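Local structure of YbgK (Escherichia coli, 5DUD) at residues 1-6 with 147-152; 9-14 with 53-58; 30-35 with 245-250; 37-42 with 71-76. The protein catalyses, as subunit C of 5-oxoprolinase, the cleavage of 5-oxoproline to L-glutamate coupled to the hydrolysis of ATP. All coordinates share one frame; numbering follows the deposited sequence.

Contact 1 of 4, residues 1-6 with 147-152; sequences MLKIIR and GDRLPI
Leu2 and Leu150 face each other as an antiparallel hydrogen-bonded pair, followed by Lys3 and Arg149 as a non-hydrogen-bonded one. Leu150 N gives a bond to Leu2 O (3.0 Å), Ile4 N one to Asp148 O (2.9 Å), and Gly147 N, ahead of strand 149-150, bonds to Ile4 O (3.0 Å). The ladder frays toward the chain terminus, where Met1 N and Leu2 N both turn to Leu150 O and both bonds are weak.

Apolar contacts gather around Leu2 and Leu150. The CD1 methyl of Ile152 meets Leu2 CB at 3.7 Å, while Ile152 CG1 lies against Met1 CB. Ile4 holds CG1 beside its own backbone N (chi1 -72°), and the chain then carries CD1 across Leu150 to within 3.9 Å of Leu150 CD1.

Lys3 and Arg149 share the other face. Here the aliphatic parts do the touching, Lys3 CB resting on Arg149 CG at 3.7 Å, while the like-charged ends diverge and leave Lys3 NZ 6.5 Å from Arg149 NH1. Arg149 finds its counter-charge in Glu65. Separately, Asp148 forms a salt bridge with Arg142.

Strand 149-150 is one of the two outermost strands, within this chain, of an antiparallel sheet. Strand 2-4 lies between it and strand 60-64, bonding to Glu63 through Lys3 and packing Leu2 on Val62 and Phe64, while Leu150 meets Ile119 and Leu144.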
loop_
_atom_site.group_PDB
_atom_site.type_symbol
_atom_site.label_atom_id
_atom_site.label_comp_id
_atom_site.label_asym_id
_atom_site.label_seq_id
_atom_site.Cartn_x
_atom_site.Cartn_y
_atom_site.Cartn_z
ATOM N N MET A 1 11.796 4.271 26.978
ATOM C CA MET A 1 12.451 5.535 27.303
ATOM C C MET A 1 11.668 6.776 26.799
ATOM O O MET A 1 12.067 7.891 27.138
ATOM C CB MET A 1 13.898 5.566 26.772
ATOM C CG MET A 1 14.859 4.680 27.548
ATOM S SD MET A 1 15.232 5.283 29.216
ATOM C CE MET A 1 16.268 3.958 29.805
ATOM N N LEU A 2 10.561 6.604 26.028
ATOM C CA LEU A 2 9.742 7.739 25.573
ATOM C C LEU A 2 8.298 7.486 25.982
ATOM O O LEU A 2 7.601 6.741 25.298
ATOM C CB LEU A 2 9.860 7.952 24.049
ATOM C CG LEU A 2 8.957 9.031 23.421
ATOM C CD1 LEU A 2 9.181 10.374 24.077
ATOM C CD2 LEU A 2 9.194 9.128 21.928
ATOM N N LYS A 3 7.863 8.080 27.108
ATOM C CA LYS A 3 6.511 7.912 27.646
ATOM C C LYS A 3 5.531 8.845 26.948
ATOM O O LYS A 3 5.854 10.008 26.713
ATOM C CB LYS A 3 6.519 8.166 29.165
ATOM C CG LYS A 3 5.204 7.906 29.899
ATOM C CD LYS A 3 5.294 8.406 31.336
ATOM C CE LYS A 3 4.042 8.135 32.133
ATOM N NZ LYS A 3 3.921 9.060 33.290
ATOM N N ILE A 4 4.327 8.326 26.636
ATOM C CA ILE A 4 3.261 9.072 25.964
ATOM C C ILE A 4 2.117 9.336 26.950
ATOM O O ILE A 4 1.653 8.411 27.617
ATOM C CB ILE A 4 2.784 8.285 24.715
ATOM C CG1 ILE A 4 3.855 8.337 23.588
ATOM C CG2 ILE A 4 1.411 8.769 24.205
ATOM C CD1 ILE A 4 4.523 7.000 23.282
ATOM N N ILE A 5 1.640 10.597 26.990
ATOM C CA ILE A 5 0.545 11.051 27.846
ATOM C C ILE A 5 -0.706 11.098 26.960
ATOM O O ILE A 5 -1.498 10.171 27.034
ATOM C CB ILE A 5 0.934 12.402 28.521
ATOM C CG1 ILE A 5 1.995 12.166 29.638
ATOM C CG2 ILE A 5 -0.295 13.150 29.079
ATOM C CD1 ILE A 5 3.468 12.295 29.203
ATOM N N ARG A 6 -0.840 12.095 26.077
ATOM C CA ARG A 6 -1.950 12.147 25.118
ATOM C C ARG A 6 -1.369 11.691 23.785
ATOM O O ARG A 6 -0.381 12.256 23.323
ATOM C CB ARG A 6 -2.629 13.531 25.039
ATOM C CG ARG A 6 -1.716 14.720 24.774
ATOM C CD ARG A 6 -2.454 15.967 24.361
ATOM N NE ARG A 6 -1.533 17.080 24.122
ATOM C CZ ARG A 6 -1.902 18.315 23.785
ATOM N NH1 ARG A 6 -3.187 18.617 23.627
ATOM N NH2 ARG A 6 -0.986 19.259 23.602
ATOM N N GLY A 147 -0.658 6.466 27.947
ATOM C CA GLY A 147 0.058 5.621 28.897
ATOM C C GLY A 147 1.147 4.714 28.345
ATOM O O GLY A 147 1.916 4.169 29.138
ATOM N N ASP A 148 1.234 4.515 27.008
ATOM C CA ASP A 148 2.261 3.638 26.410
ATOM C C ASP A 148 3.658 4.276 26.438
ATOM O O ASP A 148 3.771 5.500 26.523
ATOM C CB ASP A 148 1.914 3.293 24.947
ATOM C CG ASP A 148 0.647 2.486 24.746
ATOM O OD1 ASP A 148 0.248 1.760 25.683
ATOM O OD2 ASP A 148 0.087 2.535 23.627
ATOM N N ARG A 149 4.710 3.426 26.364
ATOM C CA ARG A 149 6.121 3.837 26.310
ATOM C C ARG A 149 6.812 3.153 25.130
ATOM O O ARG A 149 6.641 1.952 24.922
ATOM C CB ARG A 149 6.867 3.523 27.621
ATOM C CG ARG A 149 6.560 4.522 28.739
ATOM C CD ARG A 149 6.483 3.903 30.120
ATOM N NE ARG A 149 7.681 3.113 30.452
ATOM C CZ ARG A 149 8.598 3.410 31.377
ATOM N NH1 ARG A 149 8.483 4.512 32.116
ATOM N NH2 ARG A 149 9.634 2.603 31.575
ATOM N N LEU A 150 7.582 3.920 24.358
ATOM C CA LEU A 150 8.290 3.426 23.185
ATOM C C LEU A 150 9.788 3.444 23.498
ATOM O O LEU A 150 10.314 4.502 23.835
ATOM C CB LEU A 150 7.931 4.278 21.955
ATOM C CG LEU A 150 6.740 3.761 21.136
ATOM C CD1 LEU A 150 5.528 3.460 22.012
ATOM C CD2 LEU A 150 6.350 4.746 20.089
ATOM N N PRO A 151 10.504 2.297 23.437
ATOM C CA PRO A 151 11.937 2.301 23.803
ATOM C C PRO A 151 12.892 2.871 22.737
ATOM O O PRO A 151 12.933 2.391 21.609
ATOM C CB PRO A 151 12.244 0.818 24.055
ATOM C CG PRO A 151 10.931 0.085 23.952
ATOM C CD PRO A 151 10.056 0.930 23.107
ATOM N N ILE A 152 13.714 3.843 23.130
ATOM C CA ILE A 152 14.650 4.493 22.217
ATOM C C ILE A 152 15.905 3.632 22.050
ATOM O O ILE A 152 16.299 2.926 22.976
ATOM C CB ILE A 152 14.980 5.919 22.750
ATOM C CG1 ILE A 152 13.685 6.751 22.995
ATOM C CG2 ILE A 152 15.939 6.662 21.820
ATOM C CD1 ILE A 152 12.604 6.624 21.925
#

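Contact 2 of 4, residues 9-14 with 53-58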
loop_
_atom_site.group_PDB
_atom_site.type_symbol
_atom_site.label_atom_id
_atom_site.label_comp_id
_atom_site.label_asym_id
_atom_site.label_seq_id
_atom_site.Cartn_x
_atom_site.Cartn_y
_atom_site.Cartn_z
ATOM N N MET A 9 -5.306 11.379 17.802
ATOM C CA MET A 9 -6.333 10.630 17.056
ATOM C C MET A 9 -5.772 9.544 16.112
ATOM O O MET A 9 -6.376 8.478 16.062
ATOM C CB MET A 9 -7.285 11.566 16.283
ATOM C CG MET A 9 -6.630 12.500 15.270
ATOM S SD MET A 9 -7.848 13.429 14.306
ATOM C CE MET A 9 -8.558 12.107 13.317
ATOM N N TYR A 10 -4.681 9.794 15.364
ATOM C CA TYR A 10 -4.104 8.802 14.448
ATOM C C TYR A 10 -2.577 8.916 14.501
ATOM O O TYR A 10 -1.950 9.463 13.590
ATOM C CB TYR A 10 -4.666 9.025 13.016
ATOM C CG TYR A 10 -5.149 7.774 12.322
ATOM C CD1 TYR A 10 -6.419 7.266 12.566
ATOM C CD2 TYR A 10 -4.384 7.164 11.333
ATOM C CE1 TYR A 10 -6.894 6.147 11.886
ATOM C CE2 TYR A 10 -4.848 6.046 10.646
ATOM C CZ TYR A 10 -6.103 5.536 10.928
ATOM O OH TYR A 10 -6.555 4.435 10.237
ATOM N N THR A 11 -1.982 8.421 15.599
ATOM C CA THR A 11 -0.529 8.455 15.801
ATOM C C THR A 11 0.023 7.036 15.672
ATOM O O THR A 11 -0.518 6.120 16.290
ATOM C CB THR A 11 -0.195 9.086 17.156
ATOM O OG1 THR A 11 -0.911 10.316 17.266
ATOM C CG2 THR A 11 1.299 9.359 17.327
ATOM N N THR A 12 1.098 6.852 14.865
ATOM C CA THR A 12 1.732 5.550 14.608
ATOM C C THR A 12 3.241 5.674 14.422
ATOM O O THR A 12 3.732 6.752 14.095
ATOM C CB THR A 12 1.145 4.901 13.330
ATOM O OG1 THR A 12 1.362 5.761 12.204
ATOM C CG2 THR A 12 -0.310 4.561 13.467
ATOM N N VAL A 13 3.963 4.544 14.561
ATOM C CA VAL A 13 5.413 4.467 14.327
ATOM C C VAL A 13 5.619 4.191 12.835
ATOM O O VAL A 13 5.202 3.132 12.361
ATOM C CB VAL A 13 6.092 3.377 15.197
ATOM C CG1 VAL A 13 7.614 3.443 15.070
ATOM C CG2 VAL A 13 5.665 3.480 16.661
ATOM N N GLN A 14 6.230 5.129 12.095
ATOM C CA GLN A 14 6.436 4.978 10.660
ATOM C C GLN A 14 7.918 5.001 10.309
ATOM O O GLN A 14 8.714 5.663 10.968
ATOM C CB GLN A 14 5.678 6.073 9.892
ATOM C CG GLN A 14 4.153 5.968 10.008
ATOM C CD GLN A 14 3.571 4.706 9.402
ATOM O OE1 GLN A 14 4.164 4.060 8.534
ATOM N NE2 GLN A 14 2.375 4.331 9.833
ATOM N N LEU A 53 7.834 8.776 14.769
ATOM C CA LEU A 53 6.389 8.835 14.993
ATOM C C LEU A 53 5.665 9.705 13.984
ATOM O O LEU A 53 5.999 10.875 13.866
ATOM C CB LEU A 53 6.066 9.399 16.388
ATOM C CG LEU A 53 6.613 8.653 17.579
ATOM C CD1 LEU A 53 6.279 9.385 18.862
ATOM C CD2 LEU A 53 6.089 7.248 17.612
ATOM N N GLU A 54 4.624 9.175 13.326
ATOM C CA GLU A 54 3.749 9.974 12.464
ATOM C C GLU A 54 2.608 10.452 13.349
ATOM O O GLU A 54 2.122 9.662 14.154
ATOM C CB GLU A 54 3.227 9.163 11.265
ATOM C CG GLU A 54 2.222 9.924 10.412
ATOM C CD GLU A 54 1.854 9.244 9.111
ATOM O OE1 GLU A 54 0.774 8.611 9.056
ATOM O OE2 GLU A 54 2.640 9.348 8.143
ATOM N N ILE A 55 2.214 11.736 13.252
ATOM C CA ILE A 55 1.140 12.315 14.076
ATOM C C ILE A 55 0.152 12.990 13.151
ATOM O O ILE A 55 0.592 13.761 12.309
ATOM C CB ILE A 55 1.706 13.337 15.112
ATOM C CG1 ILE A 55 2.945 12.801 15.879
ATOM C CG2 ILE A 55 0.626 13.779 16.098
ATOM C CD1 ILE A 55 3.940 13.871 16.196
ATOM N N THR A 56 -1.165 12.734 13.302
ATOM C CA THR A 56 -2.199 13.350 12.470
ATOM C C THR A 56 -2.951 14.373 13.309
ATOM O O THR A 56 -3.555 14.006 14.316
ATOM C CB THR A 56 -3.131 12.287 11.889
ATOM O OG1 THR A 56 -2.333 11.304 11.226
ATOM C CG2 THR A 56 -4.160 12.879 10.916
ATOM N N LEU A 57 -2.900 15.658 12.898
ATOM C CA LEU A 57 -3.532 16.806 13.565
ATOM C C LEU A 57 -3.054 16.946 15.032
ATOM O O LEU A 57 -3.866 16.952 15.959
ATOM C CB LEU A 57 -5.073 16.741 13.489
ATOM C CG LEU A 57 -5.673 17.001 12.106
ATOM C CD1 LEU A 57 -7.062 16.409 11.998
ATOM C CD2 LEU A 57 -5.734 18.490 11.808
ATOM N N GLY A 58 -1.733 17.057 15.200
ATOM C CA GLY A 58 -1.034 17.215 16.476
ATOM C C GLY A 58 -1.659 16.549 17.691
ATOM O O GLY A 58 -1.952 15.351 17.646
HETATM O O HOH W 1 -0.788 8.152 11.509
#
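Thr12 and Glu54 are joined by two backbone bonds, from Thr12 N to Glu54 O (3.1 Å) and from Glu54 N to Thr12 O (2.7 Å). Further along, a side chain also takes part: Thr56 OG1 donates to Tyr10 O at 3.0 Å, lying in the carbonyl plane on a lone pair. The Thr56 hydroxyl reaches it by standing beside its own backbone N (chi1 -53°). A valine here would probably rob Tyr10 O of this hydroxyl donor and leave the Tyr10 end of the pairing less firmly held.

The same carbonyl takes a second donor, a water 2.7 Å from Tyr10 O that also donates to Glu54 OE1 at 2.9 Å and lies near Thr12 OG1. Strand 12-14 forms one margin, within this chain, of the five-stranded antiparallel sheet of a carboxyltransferase domain of the cyclophilin-like clan, with strand 52-56 next inward. The buried Glu54 carboxylate, at the end of an extended chain, is well satisfied: OE1 forms a salt bridge with Arg206, and OE2 is bonded to Tyr112 OH.

Apolar contacts occupy both faces. Gln14 CG crosses over Glu54 CB at 3.6 Å on the face of Thr12 and Glu54, whereas on the other Val13 CG2 meets Leu53 CD2 at 3.9 Å. At the far end Met9 SD lies obliquely against Leu57 CD1, 3.9 Å away.

Contact 3 of 4, residues 30-35 with 245-250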
loop_
_atom_site.group_PDB
_atom_site.type_symbol
_atom_site.label_atom_id
_atom_site.label_comp_id
_atom_site.label_asym_id
_atom_site.label_seq_id
_atom_site.Cartn_x
_atom_site.Cartn_y
_atom_site.Cartn_z
ATOM N N GLY A 30 4.772 3.147 5.568
ATOM C CA GLY A 30 5.787 4.169 5.787
ATOM C C GLY A 30 5.126 5.524 5.876
ATOM O O GLY A 30 3.897 5.617 5.799
ATOM N N ALA A 31 5.921 6.580 6.065
ATOM C CA ALA A 31 5.379 7.932 6.200
ATOM C C ALA A 31 4.723 8.420 4.910
ATOM O O ALA A 31 5.249 8.196 3.821
ATOM C CB ALA A 31 6.471 8.909 6.618
ATOM N N LEU A 32 3.548 9.042 5.048
ATOM C CA LEU A 32 2.810 9.637 3.927
ATOM C C LEU A 32 3.652 10.786 3.357
ATOM O O LEU A 32 3.867 10.860 2.147
ATOM C CB LEU A 32 1.416 10.123 4.385
ATOM C CG LEU A 32 0.208 9.253 3.998
ATOM C CD1 LEU A 32 0.468 7.775 4.234
ATOM C CD2 LEU A 32 -1.031 9.689 4.755
ATOM N N ASP A 33 4.199 11.623 4.251
ATOM C CA ASP A 33 5.129 12.693 3.907
ATOM C C ASP A 33 6.536 12.130 4.137
ATOM O O ASP A 33 7.136 12.346 5.189
ATOM C CB ASP A 33 4.841 13.952 4.752
ATOM C CG ASP A 33 5.469 15.229 4.230
ATOM O OD1 ASP A 33 6.677 15.214 3.917
ATOM O OD2 ASP A 33 4.768 16.262 4.196
ATOM N N MET A 34 7.035 11.349 3.165
ATOM C CA MET A 34 8.365 10.739 3.268
ATOM C C MET A 34 9.459 11.797 3.458
ATOM O O MET A 34 10.304 11.584 4.320
ATOM C CB MET A 34 8.690 9.847 2.048
ATOM C CG MET A 34 8.217 8.403 2.169
ATOM S SD MET A 34 8.798 7.490 3.629
ATOM C CE MET A 34 10.496 7.911 3.606
ATOM N N PRO A 35 9.445 12.941 2.730
ATOM C CA PRO A 35 10.473 13.979 2.940
ATOM C C PRO A 35 10.498 14.569 4.354
ATOM O O PRO A 35 11.570 14.961 4.803
ATOM C CB PRO A 35 10.087 15.059 1.921
ATOM C CG PRO A 35 9.336 14.337 0.875
ATOM C CD PRO A 35 8.538 13.327 1.635
ATOM N N LEU A 245 -4.694 6.534 -4.582
ATOM C CA LEU A 245 -4.125 5.498 -3.721
ATOM C C LEU A 245 -2.916 6.049 -2.980
ATOM O O LEU A 245 -2.117 6.761 -3.588
ATOM C CB LEU A 245 -3.727 4.276 -4.551
ATOM C CG LEU A 245 -4.853 3.650 -5.371
ATOM C CD1 LEU A 245 -4.340 2.483 -6.196
ATOM C CD2 LEU A 245 -5.996 3.199 -4.482
ATOM N N MET A 246 -2.787 5.746 -1.675
ATOM C CA MET A 246 -1.675 6.220 -0.849
ATOM C C MET A 246 -0.798 5.006 -0.453
ATOM O O MET A 246 -0.769 4.027 -1.197
ATOM C CB MET A 246 -2.208 7.020 0.361
ATOM C CG MET A 246 -3.084 8.210 -0.017
ATOM S SD MET A 246 -2.308 9.427 -1.113
ATOM C CE MET A 246 -1.152 10.206 0.010
ATOM N N ASN A 247 -0.049 5.073 0.663
ATOM C CA ASN A 247 0.910 4.025 1.031
ATOM C C ASN A 247 0.282 2.697 1.514
ATOM O O ASN A 247 0.776 1.650 1.107
ATOM C CB ASN A 247 1.883 4.538 2.090
ATOM C CG ASN A 247 2.674 5.760 1.674
ATOM O OD1 ASN A 247 2.214 6.590 0.884
ATOM N ND2 ASN A 247 3.863 5.936 2.235
ATOM N N ASP A 248 -0.780 2.724 2.348
ATOM C CA ASP A 248 -1.429 1.500 2.858
ATOM C C ASP A 248 -2.449 0.882 1.867
ATOM O O ASP A 248 -3.078 -0.122 2.216
ATOM C CB ASP A 248 -2.138 1.783 4.198
ATOM C CG ASP A 248 -1.193 2.003 5.357
ATOM O OD1 ASP A 248 -0.044 2.431 5.115
ATOM O OD2 ASP A 248 -1.614 1.789 6.514
ATOM N N ALA A 249 -2.603 1.432 0.640
ATOM C CA ALA A 249 -3.555 0.949 -0.374
ATOM C C ALA A 249 -3.362 -0.514 -0.789
ATOM O O ALA A 249 -2.330 -1.123 -0.514
ATOM C CB ALA A 249 -3.447 1.805 -1.631
ATOM N N GLN A 250 -4.369 -1.039 -1.507
ATOM C CA GLN A 250 -4.363 -2.377 -2.102
ATOM C C GLN A 250 -3.227 -2.534 -3.101
ATOM O O GLN A 250 -2.978 -1.603 -3.869
ATOM C CB GLN A 250 -5.675 -2.618 -2.877
ATOM C CG GLN A 250 -6.806 -3.225 -2.089
ATOM C CD GLN A 250 -7.885 -3.702 -3.039
ATOM O OE1 GLN A 250 -7.891 -4.858 -3.477
ATOM N NE2 GLN A 250 -8.759 -2.801 -3.468
#
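Asn247 reaches toward segment 30-35 with its amide, and ND2 gives a weak bond to Ala31 O, 3.1 Å long and bent to 120° at the hydrogen. ND2 has a stronger acceptor in Cys29 O, so one amide nitrogen serves two backbone carbonyls of the same loop. Over the flat face of this amide sits a methyl of Leu32, its CD1 3.9 Å from Asn247 CG, with the two side chains crossing at a slant. Met246 adds a looser contact, its CE 4.3 Å from Leu32 CG. With CG set beside its own backbone N (chi1 -58°), Asn247 presents the amide to the loop. A leucine in its place would probably leave the carbonyls of Cys29 and Ala31 without this donor in a buried setting.

In the next shell, Arg206 ties the two segments together again: it bonds Gly30 O and forms a salt bridge with Asp248. Just beyond Leu32, Asp33 is the N-cap of helix 34-44, its OD1 accepting a bond from Ala36 N and its OD2 held by Trp170 and Gln271.

The loop leading into a capped helix thus packs, through Leu32 and the Asn247 amide, on the loop that follows strand 243-245 of the mixed sheet of the carboxyltransferase domain.

Contact 4 of 4, residues 37-42 with 71-76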
loop_
_atom_site.group_PDB
_atom_site.type_symbol
_atom_site.label_atom_id
_atom_site.label_comp_id
_atom_site.label_asym_id
_atom_site.label_seq_id
_atom_site.Cartn_x
_atom_site.Cartn_y
_atom_site.Cartn_z
ATOM N N LEU A 37 9.714 12.915 7.398
ATOM C CA LEU A 37 10.357 11.909 8.257
ATOM C C LEU A 37 11.875 11.801 7.977
ATOM O O LEU A 37 12.665 11.660 8.917
ATOM C CB LEU A 37 9.673 10.543 8.020
ATOM C CG LEU A 37 10.238 9.345 8.790
ATOM C CD1 LEU A 37 9.139 8.485 9.369
ATOM C CD2 LEU A 37 11.113 8.468 7.898
ATOM N N ARG A 38 12.273 11.853 6.686
ATOM C CA ARG A 38 13.684 11.753 6.288
ATOM C C ARG A 38 14.502 12.910 6.846
ATOM O O ARG A 38 15.556 12.658 7.419
ATOM C CB ARG A 38 13.852 11.662 4.759
ATOM C CG ARG A 38 13.516 10.273 4.230
ATOM C CD ARG A 38 13.637 10.138 2.734
ATOM N NE ARG A 38 13.366 8.762 2.316
ATOM C CZ ARG A 38 13.283 8.338 1.059
ATOM N NH1 ARG A 38 13.457 9.191 0.051
ATOM N NH2 ARG A 38 13.027 7.065 0.793
ATOM N N ILE A 39 14.003 14.154 6.746
ATOM C CA ILE A 39 14.693 15.342 7.275
ATOM C C ILE A 39 14.835 15.242 8.803
ATOM O O ILE A 39 15.904 15.548 9.329
ATOM C CB ILE A 39 13.952 16.647 6.860
ATOM C CG1 ILE A 39 14.071 16.889 5.337
ATOM C CG2 ILE A 39 14.476 17.868 7.628
ATOM C CD1 ILE A 39 13.000 17.818 4.747
ATOM N N ALA A 40 13.763 14.809 9.502
ATOM C CA ALA A 40 13.763 14.649 10.959
ATOM C C ALA A 40 14.838 13.660 11.402
ATOM O O ALA A 40 15.623 13.978 12.294
ATOM C CB ALA A 40 12.398 14.182 11.446
ATOM N N ASN A 41 14.883 12.470 10.771
ATOM C CA ASN A 41 15.890 11.456 11.108
ATOM C C ASN A 41 17.293 11.946 10.732
ATOM O O ASN A 41 18.251 11.659 11.450
ATOM C CB ASN A 41 15.583 10.103 10.436
ATOM C CG ASN A 41 14.377 9.391 11.007
ATOM O OD1 ASN A 41 14.225 9.263 12.225
ATOM N ND2 ASN A 41 13.530 8.837 10.147
ATOM N N LEU A 42 17.409 12.706 9.632
ATOM C CA LEU A 42 18.692 13.273 9.223
ATOM C C LEU A 42 19.198 14.259 10.284
ATOM O O LEU A 42 20.349 14.151 10.713
ATOM C CB LEU A 42 18.597 13.953 7.843
ATOM C CG LEU A 42 18.659 13.001 6.635
ATOM C CD1 LEU A 42 18.044 13.635 5.404
ATOM C CD2 LEU A 42 20.091 12.569 6.336
ATOM N N ALA A 71 13.888 16.241 17.098
ATOM C CA ALA A 71 13.520 17.155 16.020
ATOM C C ALA A 71 12.058 16.975 15.618
ATOM O O ALA A 71 11.511 15.882 15.764
ATOM C CB ALA A 71 14.424 16.924 14.817
ATOM N N LEU A 72 11.430 18.053 15.113
ATOM C CA LEU A 72 10.037 18.055 14.645
ATOM C C LEU A 72 9.969 18.542 13.191
ATOM O O LEU A 72 10.680 19.478 12.838
ATOM C CB LEU A 72 9.166 18.953 15.532
ATOM C CG LEU A 72 8.691 18.405 16.877
ATOM C CD1 LEU A 72 8.166 19.540 17.744
ATOM C CD2 LEU A 72 7.610 17.336 16.698
ATOM N N THR A 73 9.167 17.875 12.342
ATOM C CA THR A 73 8.988 18.229 10.924
ATOM C C THR A 73 7.489 18.104 10.579
ATOM O O THR A 73 6.670 17.869 11.470
ATOM C CB THR A 73 9.876 17.341 10.020
ATOM O OG1 THR A 73 9.704 15.988 10.414
ATOM C CG2 THR A 73 11.359 17.730 10.057
ATOM N N GLY A 74 7.136 18.289 9.303
ATOM C CA GLY A 74 5.758 18.202 8.828
ATOM C C GLY A 74 4.964 19.461 9.122
ATOM O O GLY A 74 5.498 20.565 8.996
ATOM N N ALA A 75 3.690 19.314 9.529
ATOM C CA ALA A 75 2.823 20.452 9.842
ATOM C C ALA A 75 3.210 21.086 11.182
ATOM O O ALA A 75 3.411 20.370 12.163
ATOM C CB ALA A 75 1.372 20.005 9.885
ATOM N N GLY A 76 3.302 22.416 11.214
ATOM C CA GLY A 76 3.663 23.160 12.416
ATOM C C GLY A 76 2.523 23.227 13.412
ATOM O O GLY A 76 1.511 23.879 13.145
#
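Helix 37-42 runs nearly antiparallel to strand 71-74, their axes 7.6 Å apart at closest approach and 165° between their directions, with the CA atoms of Ala40 and Ala71 only 5.7 Å from each other. This is helix-on-sheet packing within the carboxyltransferase domain: helix 34-44 lies along strand 68-74 on a face of the five-stranded antiparallel sheet to which that strand belongs. The close approach rests on small residues.

Thr73 and Ala40 carry most of the contact. Thr73 OG1 stands between the backbone N and the carbonyl carbon (chi1 48°), which turns the hydroxyl to the helix, where it bonds to Ala36 O. The oxygen also lies 3.4 Å from Ala40 CB, and the methyl CG2 of Thr73 touches that same carbon at 3.9 Å. Ala40 CB is therefore fitted against both branches of the threonine. From the preceding residue, Ile39 sends its CG2 branch obliquely to Thr73 CG2, 4.0 Å away.

On the sheet side Ala40 also touches Ala114 of strand 110-115, which lies beside strand 68-74 and bonds to it through Ala71 and Thr73, while Leu37 and Asn41 rest on Ala52. Elsewhere the helix is covered by helix 285-302, where Ile39 packs on Tyr298 and Leu302. Ala71 makes a light contact, its CB lying 4.1 Å from Ala40 O.

Contacts 1 and 2 join through apolar side chains, their centres 13 Å apart: Leu150 CD2 lies 3.5 Å from Leu53 CD2, bringing the two antiparallel sheets together. Contact 2 reaches contact 3 by a polar route, with Glu54 OE2 3.2 Å from Leu32 N, a probable hydrogen bond. Leu37 then links three sites, its CD1 being 3.3 Å from Gln14 O of contact 2 and 3.9 Å from Ala31 CB of contact 3, while the residue itself belongs to contact 4. Contacts 3 and 4 share helix 34-44. Contact 1 is remote from contact 3, with nearest atoms about 14 Å apart, and does not touch contact 4.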